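Local coordinates for DUF5642 domain-containing protein (Mycobacterium smegmatis, PDB 4TMD), which is of unknown function, folds as an antiparallel sheet backed by a C-terminal helix and is probably an exported lipoprotein, at residues A[126-131]-A[151-156]; A[82-87]-A[159-164]; A[15-20]-A[72-77]; A[119-124]-A[184-189]; A[53-58]-A[95-100]. All coordinates share one frame; numbering follows the deposited sequence.

Contact 1 (A[126-131]-A[151-156]); sequences ARTVGT and YVASFD
Tyr151 starts the pairing by laying its ring close against Gly130, with Tyr151 CD1 3.7 Å from Gly130 CA. CG stands anti to the carbonyl carbon (chi1 -59°), which turns the ring toward Gly130. Ala182 and Arg183 of helix 179-194 touch the same side chain.

Val152 forms a hydrogen-bonded pair with Val129. Its N donates to Val129 O at 2.9 Å, and Val129 N returns a bond to Val152 O at 3.0 Å. Both side chains turn to the face away from the helix, where the loop residues Leu94 and Asp96 lie against them.

Ala153 faces Thr128 in a non-hydrogen-bonded pair, its CB 3.9 Å from Thr128 CG2. The hydroxyl of Thr128, held between backbone N and carbonyl carbon (chi1 58°), bonds instead to Pro121 O. On the helix side, Leu186 packs on Ala153.

At Ser154 the two-way bonding resumes: Ser154 N reaches Arg127 O at 2.8 Å, and Arg127 N reaches Ser154 O at 3.0 Å. The Arg127 chain, bent at chi3, brings NH2 to 3.4 Å from Ser154 OG. Phe155 CB is 4.2 Å from Ala126 CB. Its ring leads away to a cation-pi contact with Arg194 and an edge-to-face contact with Tyr2.

The alternation of paired types, with strand directions 167° apart, is that of an antiparallel beta hairpin, here made by strands 127-137 and 145-155 within the large sheet.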
# COMPACT_ATOMS: atom_id res chain seq x y z
N ALA A 126 -6.47 8.98 12.66
CA ALA A 126 -5.79 8.71 11.41
C ALA A 126 -6.83 8.69 10.31
O ALA A 126 -8.01 8.43 10.58
CB ALA A 126 -5.02 7.37 11.48
N ARG A 127 -6.42 9.00 9.09
CA ARG A 127 -7.28 8.78 7.94
C ARG A 127 -6.79 7.52 7.27
O ARG A 127 -5.58 7.31 7.14
CB ARG A 127 -7.25 9.97 6.97
CG ARG A 127 -8.08 11.18 7.41
CD ARG A 127 -7.78 12.36 6.50
NE ARG A 127 -6.36 12.71 6.57
CZ ARG A 127 -5.70 13.44 5.68
NH1 ARG A 127 -6.33 13.93 4.60
NH2 ARG A 127 -4.41 13.68 5.86
N THR A 128 -7.72 6.67 6.86
CA THR A 128 -7.34 5.44 6.18
C THR A 128 -8.07 5.30 4.86
O THR A 128 -9.25 5.68 4.72
CB THR A 128 -7.61 4.22 7.05
OG1 THR A 128 -9.00 4.18 7.40
CG2 THR A 128 -6.77 4.27 8.34
N VAL A 129 -7.36 4.75 3.89
CA VAL A 129 -7.89 4.55 2.54
C VAL A 129 -7.45 3.17 2.07
O VAL A 129 -6.29 2.80 2.24
CB VAL A 129 -7.38 5.63 1.56
CG1 VAL A 129 -7.94 5.36 0.15
CG2 VAL A 129 -7.76 7.02 2.03
N GLY A 130 -8.37 2.39 1.51
CA GLY A 130 -8.01 1.08 0.99
C GLY A 130 -8.28 1.04 -0.50
O GLY A 130 -9.27 1.61 -0.93
N THR A 131 -7.40 0.42 -1.30
CA THR A 131 -7.76 0.22 -2.70
C THR A 131 -7.38 -1.17 -3.18
O THR A 131 -6.58 -1.88 -2.57
CB THR A 131 -7.10 1.26 -3.68
OG1 THR A 131 -5.67 1.22 -3.57
CG2 THR A 131 -7.60 2.68 -3.42
N TYR A 151 -3.43 -0.51 1.63
CA TYR A 151 -4.12 0.17 2.72
C TYR A 151 -3.16 1.21 3.24
O TYR A 151 -2.00 0.92 3.53
CB TYR A 151 -4.56 -0.79 3.82
CG TYR A 151 -5.49 -1.85 3.28
CD1 TYR A 151 -6.87 -1.64 3.27
CD2 TYR A 151 -5.00 -3.04 2.74
CE1 TYR A 151 -7.73 -2.59 2.74
CE2 TYR A 151 -5.87 -4.00 2.22
CZ TYR A 151 -7.22 -3.77 2.23
OH TYR A 151 -8.08 -4.71 1.71
N VAL A 152 -3.66 2.43 3.35
CA VAL A 152 -2.86 3.57 3.73
C VAL A 152 -3.42 4.21 4.99
O VAL A 152 -4.62 4.46 5.05
CB VAL A 152 -2.85 4.62 2.60
CG1 VAL A 152 -2.16 5.92 3.07
CG2 VAL A 152 -2.17 4.06 1.37
N ALA A 153 -2.57 4.46 5.98
CA ALA A 153 -2.98 5.24 7.14
C ALA A 153 -2.12 6.47 7.27
O ALA A 153 -0.90 6.38 7.25
CB ALA A 153 -2.90 4.41 8.41
N SER A 154 -2.77 7.63 7.41
CA SER A 154 -2.09 8.91 7.51
C SER A 154 -2.37 9.58 8.85
O SER A 154 -3.52 9.73 9.23
CB SER A 154 -2.58 9.84 6.38
OG SER A 154 -2.17 11.17 6.62
N PHE A 155 -1.32 9.97 9.56
CA PHE A 155 -1.48 10.76 10.78
C PHE A 155 -0.25 11.62 10.95
O PHE A 155 0.87 11.14 10.86
CB PHE A 155 -1.73 9.87 12.02
CG PHE A 155 -0.68 8.82 12.24
CD1 PHE A 155 -0.68 7.65 11.50
CD2 PHE A 155 0.31 9.00 13.19
CE1 PHE A 155 0.28 6.67 11.70
CE2 PHE A 155 1.28 8.03 13.40
CZ PHE A 155 1.26 6.86 12.66
N ASP A 156 -0.47 12.91 11.18
CA ASP A 156 0.62 13.86 11.31
C ASP A 156 1.58 13.70 10.13
O ASP A 156 1.14 13.66 8.98
CB ASP A 156 1.36 13.66 12.62
CG ASP A 156 0.50 13.96 13.82
OD1 ASP A 156 -0.41 14.82 13.70
OD2 ASP A 156 0.73 13.34 14.88

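Contact 2 (A[82-87]-A[159-164]); sequences IVMAVE and MVIVTA
Six backbone hydrogen bonds join Ile82, Met84 and Val86 to Thr163, Ile161 and Met159, two for each facing pair. The straightest runs from Met84 N to Ile161 O, 2.8 Å long with 179° at the hydrogen. Val86 N to Met159 O is equally short but more bent, at 153°. Between these pairs come the non-hydrogen-bonded ones, where CA-H groups approach carbonyls: Val162 CA lies 3.3 Å from Ile82 O, and Val160 CA lies 3.3 Å from Met84 O. Each of these two oxygens therefore meets both an N-H and a CA-H of the opposite strand.

Apolar contacts occupy both faces. On one, Val83 and Val162 stand side by side, pointing the same way, with their CG2 methyls 4.0 Å apart. Ala85 and Val160 continue this row, and helix 179-194 covers it through Leu186, Ala189 and Val193. On the other, Met84 reaches over Ile161. The turn at its thioether (chi3 -69°) brings Met84 CE within 4.0 Å of Ile161 CB. Leu35 and Leu36 pack on the same methionine, while Met159 extends away from strand 79-88 toward Phe61.

The one side-chain hydroxyl in the pairing, Thr163 OG1, is hydrogen-bonded to Asn150 OD1 of the strand beyond.

As an example of how a sheet crosses a protein core, the division of labour is clear: peptide groups satisfy one another inside the sheet, which lets branched and sulfur-containing side chains bury both of its surfaces.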
# COMPACT_ATOMS: atom_id res chain seq x y z
N ILE A 82 3.56 -6.52 2.60
CA ILE A 82 4.61 -5.54 2.90
C ILE A 82 4.06 -4.45 3.79
O ILE A 82 3.10 -3.77 3.42
CB ILE A 82 5.17 -4.90 1.63
CG1 ILE A 82 5.69 -5.98 0.68
CG2 ILE A 82 6.27 -3.87 1.98
CD1 ILE A 82 6.08 -5.45 -0.67
N VAL A 83 4.64 -4.29 4.97
CA VAL A 83 4.21 -3.20 5.86
C VAL A 83 5.30 -2.11 5.90
O VAL A 83 6.37 -2.34 6.45
CB VAL A 83 3.92 -3.71 7.29
CG1 VAL A 83 3.41 -2.56 8.17
CG2 VAL A 83 2.88 -4.82 7.26
N MET A 84 5.01 -0.95 5.31
CA MET A 84 5.97 0.15 5.25
C MET A 84 5.53 1.31 6.15
O MET A 84 4.37 1.70 6.13
CB MET A 84 6.14 0.67 3.82
CG MET A 84 6.65 -0.37 2.83
SD MET A 84 6.77 0.25 1.13
CE MET A 84 5.05 0.44 0.67
N ALA A 85 6.47 1.82 6.95
CA ALA A 85 6.23 2.99 7.79
C ALA A 85 7.13 4.11 7.33
O ALA A 85 8.34 3.92 7.18
CB ALA A 85 6.50 2.67 9.28
N VAL A 86 6.53 5.28 7.11
CA VAL A 86 7.22 6.45 6.58
C VAL A 86 7.04 7.65 7.51
O VAL A 86 5.94 7.87 8.02
CB VAL A 86 6.68 6.82 5.19
CG1 VAL A 86 7.28 8.14 4.69
CG2 VAL A 86 6.95 5.71 4.20
N GLU A 87 8.11 8.41 7.72
CA GLU A 87 8.02 9.70 8.41
C GLU A 87 8.64 10.75 7.50
O GLU A 87 9.77 10.57 7.05
CB GLU A 87 8.74 9.67 9.76
CG GLU A 87 8.57 10.94 10.57
CD GLU A 87 9.35 10.94 11.88
OE1 GLU A 87 9.50 12.02 12.48
OE2 GLU A 87 9.80 9.86 12.32
N MET A 159 3.09 8.08 7.64
CA MET A 159 2.20 7.35 6.76
C MET A 159 2.57 5.89 6.86
O MET A 159 3.76 5.58 6.87
CB MET A 159 2.34 7.84 5.32
CG MET A 159 1.50 7.09 4.33
SD MET A 159 1.36 8.03 2.80
CE MET A 159 -0.01 9.11 3.20
N VAL A 160 1.57 5.01 6.97
CA VAL A 160 1.83 3.58 7.02
C VAL A 160 1.10 2.95 5.86
O VAL A 160 -0.07 3.24 5.62
CB VAL A 160 1.36 2.95 8.36
CG1 VAL A 160 1.48 1.43 8.29
CG2 VAL A 160 2.17 3.52 9.53
N ILE A 161 1.80 2.11 5.12
CA ILE A 161 1.22 1.48 3.95
C ILE A 161 1.35 -0.04 4.01
O ILE A 161 2.46 -0.57 4.11
CB ILE A 161 1.88 1.96 2.64
CG1 ILE A 161 1.94 3.49 2.60
CG2 ILE A 161 1.14 1.40 1.45
CD1 ILE A 161 2.51 4.01 1.31
N VAL A 162 0.22 -0.72 3.96
CA VAL A 162 0.23 -2.17 3.86
C VAL A 162 -0.15 -2.53 2.43
O VAL A 162 -1.17 -2.07 1.90
CB VAL A 162 -0.72 -2.85 4.88
CG1 VAL A 162 -0.81 -4.38 4.64
CG2 VAL A 162 -0.25 -2.54 6.31
N THR A 163 0.70 -3.33 1.79
CA THR A 163 0.41 -3.84 0.45
C THR A 163 0.31 -5.36 0.52
O THR A 163 1.20 -6.01 1.07
CB THR A 163 1.49 -3.44 -0.56
OG1 THR A 163 1.62 -2.00 -0.57
CG2 THR A 163 1.11 -3.92 -1.96
N ALA A 164 -0.78 -5.91 -0.00
CA ALA A 164 -0.98 -7.35 -0.01
C ALA A 164 -1.25 -7.82 -1.44
O ALA A 164 -2.09 -7.25 -2.12
CB ALA A 164 -2.14 -7.74 0.88

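Contact 3 (A[15-20]-A[72-77]); sequences SSFGPE and TAAEGE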
# COMPACT_ATOMS: atom_id res chain seq x y z
N SER A 15 6.53 -10.56 14.54
CA SER A 15 5.89 -11.52 15.42
C SER A 15 4.41 -11.69 15.10
O SER A 15 3.70 -12.45 15.74
CB SER A 15 6.10 -11.09 16.87
OG SER A 15 7.49 -10.97 17.15
N SER A 16 3.94 -10.99 14.08
CA SER A 16 2.55 -11.11 13.67
C SER A 16 2.36 -12.25 12.66
O SER A 16 1.24 -12.55 12.27
CB SER A 16 2.07 -9.77 13.09
OG SER A 16 0.69 -9.78 12.79
N PHE A 17 3.46 -12.87 12.24
CA PHE A 17 3.41 -13.94 11.21
C PHE A 17 3.94 -15.27 11.75
O PHE A 17 5.00 -15.32 12.38
CB PHE A 17 4.22 -13.54 9.97
CG PHE A 17 3.78 -12.25 9.35
CD1 PHE A 17 4.42 -11.06 9.67
CD2 PHE A 17 2.71 -12.22 8.48
CE1 PHE A 17 4.01 -9.85 9.09
CE2 PHE A 17 2.29 -11.02 7.90
CZ PHE A 17 2.94 -9.84 8.23
N GLY A 18 3.21 -16.35 11.49
CA GLY A 18 3.62 -17.67 11.98
C GLY A 18 4.80 -18.26 11.22
O GLY A 18 5.37 -17.61 10.34
N PRO A 19 5.16 -19.51 11.55
CA PRO A 19 6.32 -20.17 10.92
C PRO A 19 6.09 -20.50 9.44
O PRO A 19 7.05 -20.79 8.73
CB PRO A 19 6.48 -21.45 11.75
CG PRO A 19 5.10 -21.74 12.24
CD PRO A 19 4.44 -20.41 12.47
N GLU A 20 4.84 -20.45 8.97
CA GLU A 20 4.57 -20.66 7.55
C GLU A 20 4.94 -19.43 6.72
O GLU A 20 4.85 -19.44 5.49
CB GLU A 20 3.09 -21.02 7.33
CG GLU A 20 2.11 -19.87 7.44
CD GLU A 20 1.48 -19.75 8.82
OE1 GLU A 20 2.21 -19.85 9.83
OE2 GLU A 20 0.25 -19.55 8.89
N THR A 72 8.51 -4.10 7.11
CA THR A 72 8.49 -5.50 7.45
C THR A 72 7.69 -6.20 6.36
O THR A 72 6.59 -5.74 6.01
CB THR A 72 7.87 -5.77 8.82
OG1 THR A 72 8.72 -5.23 9.84
CG2 THR A 72 7.73 -7.28 9.05
N ALA A 73 8.24 -7.26 5.78
CA ALA A 73 7.52 -7.98 4.72
C ALA A 73 7.46 -9.46 5.04
O ALA A 73 8.33 -9.99 5.74
CB ALA A 73 8.19 -7.73 3.39
N ALA A 74 6.43 -10.14 4.54
CA ALA A 74 6.25 -11.57 4.81
C ALA A 74 5.66 -12.27 3.60
O ALA A 74 4.75 -11.74 2.97
CB ALA A 74 5.36 -11.79 5.99
N GLU A 75 6.15 -13.46 3.30
CA GLU A 75 5.60 -14.26 2.21
C GLU A 75 5.21 -15.62 2.73
O GLU A 75 6.01 -16.27 3.41
CB GLU A 75 6.62 -14.40 1.08
CG GLU A 75 7.14 -13.06 0.59
CD GLU A 75 7.78 -13.16 -0.78
OE1 GLU A 75 8.08 -14.28 -1.22
OE2 GLU A 75 7.95 -12.10 -1.43
N GLY A 76 3.98 -16.04 2.44
CA GLY A 76 3.48 -17.33 2.89
C GLY A 76 1.97 -17.42 2.74
O GLY A 76 1.32 -16.40 2.58
N GLU A 77 1.43 -18.64 2.82
CA GLU A 77 0.01 -18.89 2.58
C GLU A 77 -0.44 -18.28 1.24
O GLU A 77 -1.55 -17.78 1.12
CB GLU A 77 -0.85 -18.34 3.72
CG GLU A 77 -0.66 -19.02 5.09
CD GLU A 77 -1.37 -20.37 5.20
OE1 GLU A 77 -2.29 -20.64 4.40
OE2 GLU A 77 -1.00 -21.17 6.11
O HOH W 1 3.37 -20.80 3.39
O HOH W 2 6.83 -19.21 3.36
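Phe17 and Ala74 meet in a CH-pi contact where the loop before strand 22-30 folds over strand 67-76, near one side of the large antiparallel sheet. From Phe17 CB, the side chain sets out toward that strand, with CG anti to the carbonyl carbon (chi1 -57°). CG already lies 3.7 Å from Ala74 CB. The ring then opens flat above the methyl group: CD2 and CE2 are as near as CG, and CD1, CE1 and the far atom CZ are only slightly farther. Such even spacing means that the methyl sits over the middle of the ring, and Ala74 CB is indeed 3.5 Å from the centroid of the Phe17 ring, 5° off its normal. Phe81 and Val23 in the sheet, together with Leu185 of helix 179-194, also touch the phenyl group, which thus fills a wedge between helix and sheet.

Farther along, the contact changes from apolar to polar. The chains of Glu20 and Glu77 both bend at chi2, and their carbon parts touch, with Glu20 CG 3.7 Å from Glu77 CG. Their carboxylates follow with planes 74° apart, and Glu20 OE2 comes 3.5 Å from Glu77 OE2. Two like charges so close would be unfavourable, though both residues are exposed, and solvent may screen them or one group may carry a proton.

Water joins the backbones beside them. Glu20 O accepts from two waters, each 2.9 Å from that oxygen; one in turn accepts from Glu77 N at 3.0 Å, and the other donates to Glu75 O at 3.1 Å.

Contact 4 (A[119-124]-A[184-189]); sequences ESPQID and ELLSAA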
# COMPACT_ATOMS: atom_id res chain seq x y z
N GLU A 119 -13.02 -1.30 1.48
CA GLU A 119 -13.08 -1.08 2.92
C GLU A 119 -11.69 -1.01 3.56
O GLU A 119 -10.84 -1.86 3.29
CB GLU A 119 -13.92 -2.20 3.54
CG GLU A 119 -14.01 -2.22 5.05
CD GLU A 119 -14.79 -3.44 5.56
OE1 GLU A 119 -14.33 -4.59 5.36
OE2 GLU A 119 -15.87 -3.23 6.16
N SER A 120 -11.47 0.01 4.40
CA SER A 120 -10.25 0.11 5.22
C SER A 120 -10.61 0.41 6.68
O SER A 120 -11.64 1.01 6.96
CB SER A 120 -9.31 1.18 4.66
OG SER A 120 -9.97 2.43 4.61
N PRO A 121 -9.75 0.00 7.63
CA PRO A 121 -10.21 0.06 9.03
C PRO A 121 -10.23 1.46 9.63
O PRO A 121 -9.44 2.34 9.24
CB PRO A 121 -9.17 -0.79 9.76
CG PRO A 121 -7.92 -0.65 8.91
CD PRO A 121 -8.45 -0.67 7.50
N GLN A 122 -11.14 1.66 10.58
CA GLN A 122 -11.14 2.87 11.38
C GLN A 122 -9.93 2.84 12.27
O GLN A 122 -9.71 1.87 12.98
CB GLN A 122 -12.41 2.98 12.24
CG GLN A 122 -12.51 4.30 13.02
CD GLN A 122 -13.79 4.38 13.84
OE1 GLN A 122 -14.88 4.60 13.30
NE2 GLN A 122 -13.67 4.17 15.15
N ILE A 123 -9.12 3.90 12.23
CA ILE A 123 -7.99 4.02 13.13
C ILE A 123 -8.03 5.38 13.81
O ILE A 123 -8.10 6.41 13.13
CB ILE A 123 -6.64 3.85 12.40
CG1 ILE A 123 -6.50 2.43 11.84
CG2 ILE A 123 -5.47 4.16 13.38
CD1 ILE A 123 -5.18 2.19 11.12
N ASP A 124 -8.00 5.39 15.13
CA ASP A 124 -8.11 6.64 15.90
C ASP A 124 -7.10 7.69 15.47
O ASP A 124 -5.89 7.41 15.39
CB ASP A 124 -7.95 6.36 17.39
CG ASP A 124 -9.12 5.58 17.97
OD1 ASP A 124 -10.23 5.66 17.39
OD2 ASP A 124 -8.94 4.89 18.99
N GLU A 184 -5.80 -5.82 9.38
CA GLU A 184 -5.31 -5.92 10.76
C GLU A 184 -3.85 -5.53 10.87
O GLU A 184 -3.44 -4.90 11.86
CB GLU A 184 -5.54 -7.33 11.31
CG GLU A 184 -7.03 -7.66 11.36
CD GLU A 184 -7.33 -9.10 11.70
OE1 GLU A 184 -6.37 -9.90 11.87
OE2 GLU A 184 -8.53 -9.43 11.80
N LEU A 185 -3.05 -5.88 9.86
CA LEU A 185 -1.66 -5.42 9.86
C LEU A 185 -1.58 -3.88 9.88
O LEU A 185 -0.67 -3.33 10.49
CB LEU A 185 -0.90 -5.95 8.64
CG LEU A 185 -0.46 -7.42 8.70
CD1 LEU A 185 0.11 -7.83 7.35
CD2 LEU A 185 0.58 -7.61 9.80
N LEU A 186 -2.50 -3.21 9.19
CA LEU A 186 -2.46 -1.75 9.16
C LEU A 186 -2.72 -1.17 10.56
O LEU A 186 -1.99 -0.30 11.03
CB LEU A 186 -3.47 -1.19 8.18
CG LEU A 186 -3.51 0.34 8.14
CD1 LEU A 186 -2.28 0.90 7.44
CD2 LEU A 186 -4.81 0.84 7.49
N SER A 187 -3.75 -1.66 11.22
CA SER A 187 -4.06 -1.21 12.56
C SER A 187 -2.92 -1.52 13.53
O SER A 187 -2.55 -0.69 14.37
CB SER A 187 -5.35 -1.85 13.05
OG SER A 187 -6.41 -1.46 12.21
N ALA A 188 -2.36 -2.71 13.40
CA ALA A 188 -1.31 -3.13 14.32
C ALA A 188 -0.05 -2.30 14.10
O ALA A 188 0.62 -1.94 15.07
CB ALA A 188 -1.02 -4.64 14.17
N ALA A 189 0.26 -2.00 12.84
CA ALA A 189 1.47 -1.25 12.52
C ALA A 189 1.38 0.18 13.03
O ALA A 189 2.37 0.74 13.50
CB ALA A 189 1.72 -1.25 11.02
O HOH W 3 -8.20 -0.00 13.87
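Ile123 and Leu186 contribute the most buried surface here, with Ser187 close behind. Ile123 sends its longer branch to the helix: CG1 stands anti to the carbonyl carbon, and the chain runs on extended (chi2 -180°). This carries CD1 to a position 3.9 Å from Leu186 CG and equally far from Ser187 CA, between one residue's side chain and the next one's backbone.

Leu186 answers with CD2, which serves both loop residues. Besides approaching Ile123 CD1, Leu186 CD2 lies 3.7 Å from Pro121 CG, so the methyl is shared between the isoleucine tip and the proline ring. Both loop side chains meet the leucine at a slant.

Ser187 supplies the polar part. Its hydroxyl lies over carbon rather than against a direct polar partner in the loop, with Ser187 OG 3.7 Å from Pro121 CG. A water completes the link, donating to Gln122 O at 2.6 Å and hydrogen-bonded to Ser187 OG at 2.8 Å. One helix turn thus offers a methyl and, on the following residue, a bridged hydroxyl to the same loop.

The loop joins strands 111-118 and 127-137, and Asp124 O is tied to Arg194 near the end of helix 179-194. Leu186 itself continues inward to Tyr151 of strand 145-155, placing this contact along a flank of the helix where it packs on the sheet.

Contact 5 (A[53-58]-A[95-100]); sequences AKFAEG and SDPGDE
Ser95 OG lies between the ring of Phe55 and the backbone of Gly58. The hydroxyl oxygen sits at the ring's edge, in its plane, 3.6 Å from Phe55 CD1, and more loosely 4.3 Å from Gly58 C. With chi1 172°, the hydroxyl is turned beside the carbonyl carbon, toward the ring. The backbone N of Ser95 is hydrogen-bonded to Gln59 OE1, next to Gly58 in the chain.

Pro97 takes one face of the same ring. Its CA is 4.0 Å from the centroid of the Phe55 ring and 12° off the normal, a CH-pi contact. Pro97 CG reaches back along the side chain to within 3.7 Å of Phe55 CD1, the two residues passing each other in opposite directions. One phenyl group is therefore met at its edge by a hydroxyl and over its face by a proline.

Gly58, with positive phi, leaves the helical conformation of the weakly bonded turn before it. The disulfide between Cys52 and Cys101 links the residues just outside both segments, and Phe55 also touches Cys101. The chemistry is that of a small surface cluster in which a covalent bond and aromatic packing jointly hold a short helical turn and a loop together.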
# COMPACT_ATOMS: atom_id res chain seq x y z
N ALA A 53 -8.68 10.19 -13.42
CA ALA A 53 -7.38 9.70 -13.85
C ALA A 53 -6.32 9.72 -12.75
O ALA A 53 -5.52 8.79 -12.61
CB ALA A 53 -6.90 10.49 -15.05
N LYS A 54 -6.30 10.79 -11.96
CA LYS A 54 -5.34 10.95 -10.88
C LYS A 54 -5.43 9.80 -9.87
O LYS A 54 -4.42 9.31 -9.38
CB LYS A 54 -5.55 12.29 -10.16
CG LYS A 54 -4.68 12.49 -8.93
CD LYS A 54 -4.85 13.87 -8.31
CE LYS A 54 -6.02 13.93 -7.33
NZ LYS A 54 -6.07 15.22 -6.58
N PHE A 55 -6.64 9.36 -9.56
CA PHE A 55 -6.78 8.36 -8.52
C PHE A 55 -6.35 6.96 -8.98
O PHE A 55 -6.07 6.10 -8.15
CB PHE A 55 -8.22 8.37 -8.01
CG PHE A 55 -8.59 9.66 -7.33
CD1 PHE A 55 -7.92 10.06 -6.17
CD2 PHE A 55 -9.59 10.48 -7.85
CE1 PHE A 55 -8.24 11.25 -5.55
CE2 PHE A 55 -9.92 11.68 -7.22
CZ PHE A 55 -9.25 12.06 -6.07
N ALA A 56 -6.25 6.76 -10.29
CA ALA A 56 -5.73 5.51 -10.85
C ALA A 56 -4.28 5.28 -10.46
O ALA A 56 -3.84 4.13 -10.33
CB ALA A 56 -5.88 5.51 -12.37
N GLU A 57 -3.54 6.37 -10.25
CA GLU A 57 -2.13 6.32 -9.88
C GLU A 57 -1.91 5.86 -8.44
O GLU A 57 -0.81 5.43 -8.07
CB GLU A 57 -1.48 7.70 -10.09
CG GLU A 57 -1.79 8.34 -11.45
CD GLU A 57 -1.12 9.70 -11.63
OE1 GLU A 57 -0.58 10.25 -10.64
OE2 GLU A 57 -1.14 10.22 -12.77
N GLY A 58 -2.95 5.96 -7.61
CA GLY A 58 -2.86 5.55 -6.22
C GLY A 58 -1.99 6.52 -5.44
O GLY A 58 -1.63 7.57 -5.95
N SER A 95 -4.22 10.45 -0.87
CA SER A 95 -5.11 10.14 -1.98
C SER A 95 -6.40 9.57 -1.43
O SER A 95 -6.40 8.53 -0.78
CB SER A 95 -4.45 9.15 -2.96
OG SER A 95 -5.39 8.70 -3.93
N ASP A 96 -7.51 10.26 -1.66
CA ASP A 96 -8.78 9.90 -1.02
C ASP A 96 -9.99 10.16 -1.93
O ASP A 96 -10.71 11.15 -1.77
CB ASP A 96 -8.92 10.68 0.30
CG ASP A 96 -10.01 10.13 1.19
OD1 ASP A 96 -10.53 9.03 0.90
OD2 ASP A 96 -10.36 10.79 2.19
N PRO A 97 -10.23 9.25 -2.88
CA PRO A 97 -11.31 9.38 -3.87
C PRO A 97 -12.70 9.53 -3.25
O PRO A 97 -13.03 8.81 -2.30
CB PRO A 97 -11.23 8.06 -4.65
CG PRO A 97 -9.90 7.50 -4.37
CD PRO A 97 -9.55 7.95 -2.99
N GLY A 98 -13.52 10.45 -3.77
CA GLY A 98 -14.93 10.51 -3.43
C GLY A 98 -15.69 9.40 -4.15
O GLY A 98 -15.09 8.62 -4.90
N ASP A 99 -17.01 9.33 -3.95
CA ASP A 99 -17.82 8.26 -4.56
C ASP A 99 -17.73 8.26 -6.09
O ASP A 99 -17.85 7.20 -6.73
CB ASP A 99 -19.29 8.36 -4.14
CG ASP A 99 -19.58 7.63 -2.83
OD1 ASP A 99 -18.62 7.23 -2.14
OD2 ASP A 99 -20.77 7.47 -2.49
N GLU A 100 -17.52 9.44 -6.66
CA GLU A 100 -17.39 9.61 -8.10
C GLU A 100 -16.22 8.80 -8.66
O GLU A 100 -16.23 8.37 -9.81
CB GLU A 100 -17.20 11.10 -8.44
CG GLU A 100 -18.32 12.02 -7.96
CD GLU A 100 -18.21 12.38 -6.48
OE1 GLU A 100 -17.47 11.69 -5.75
OE2 GLU A 100 -18.86 13.36 -6.06

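From the N terminus, the loop at 15-20 is closed by contact 3 on strand 67-76, but 53-58 lies inside that span and finds its partner only later, so contacts 3 and 5 cross. Contact 2 opens at 82-87, before 95-100 closes contact 5, and these two cross. Contact 4 opens at 119-124, followed by contact 1, the innermost, nested within both contact 2 and contact 4. Contact 2 closes at 159-164 and contact 4 last, so they cross too. Contacts 1 and 2 share neighbouring strands of one sheet; contacts 3 and 4 bring loops to its helix-covered side, while contact 5 joins the short helix 53-56 to the loop before strand 103-107, beside the disulfide.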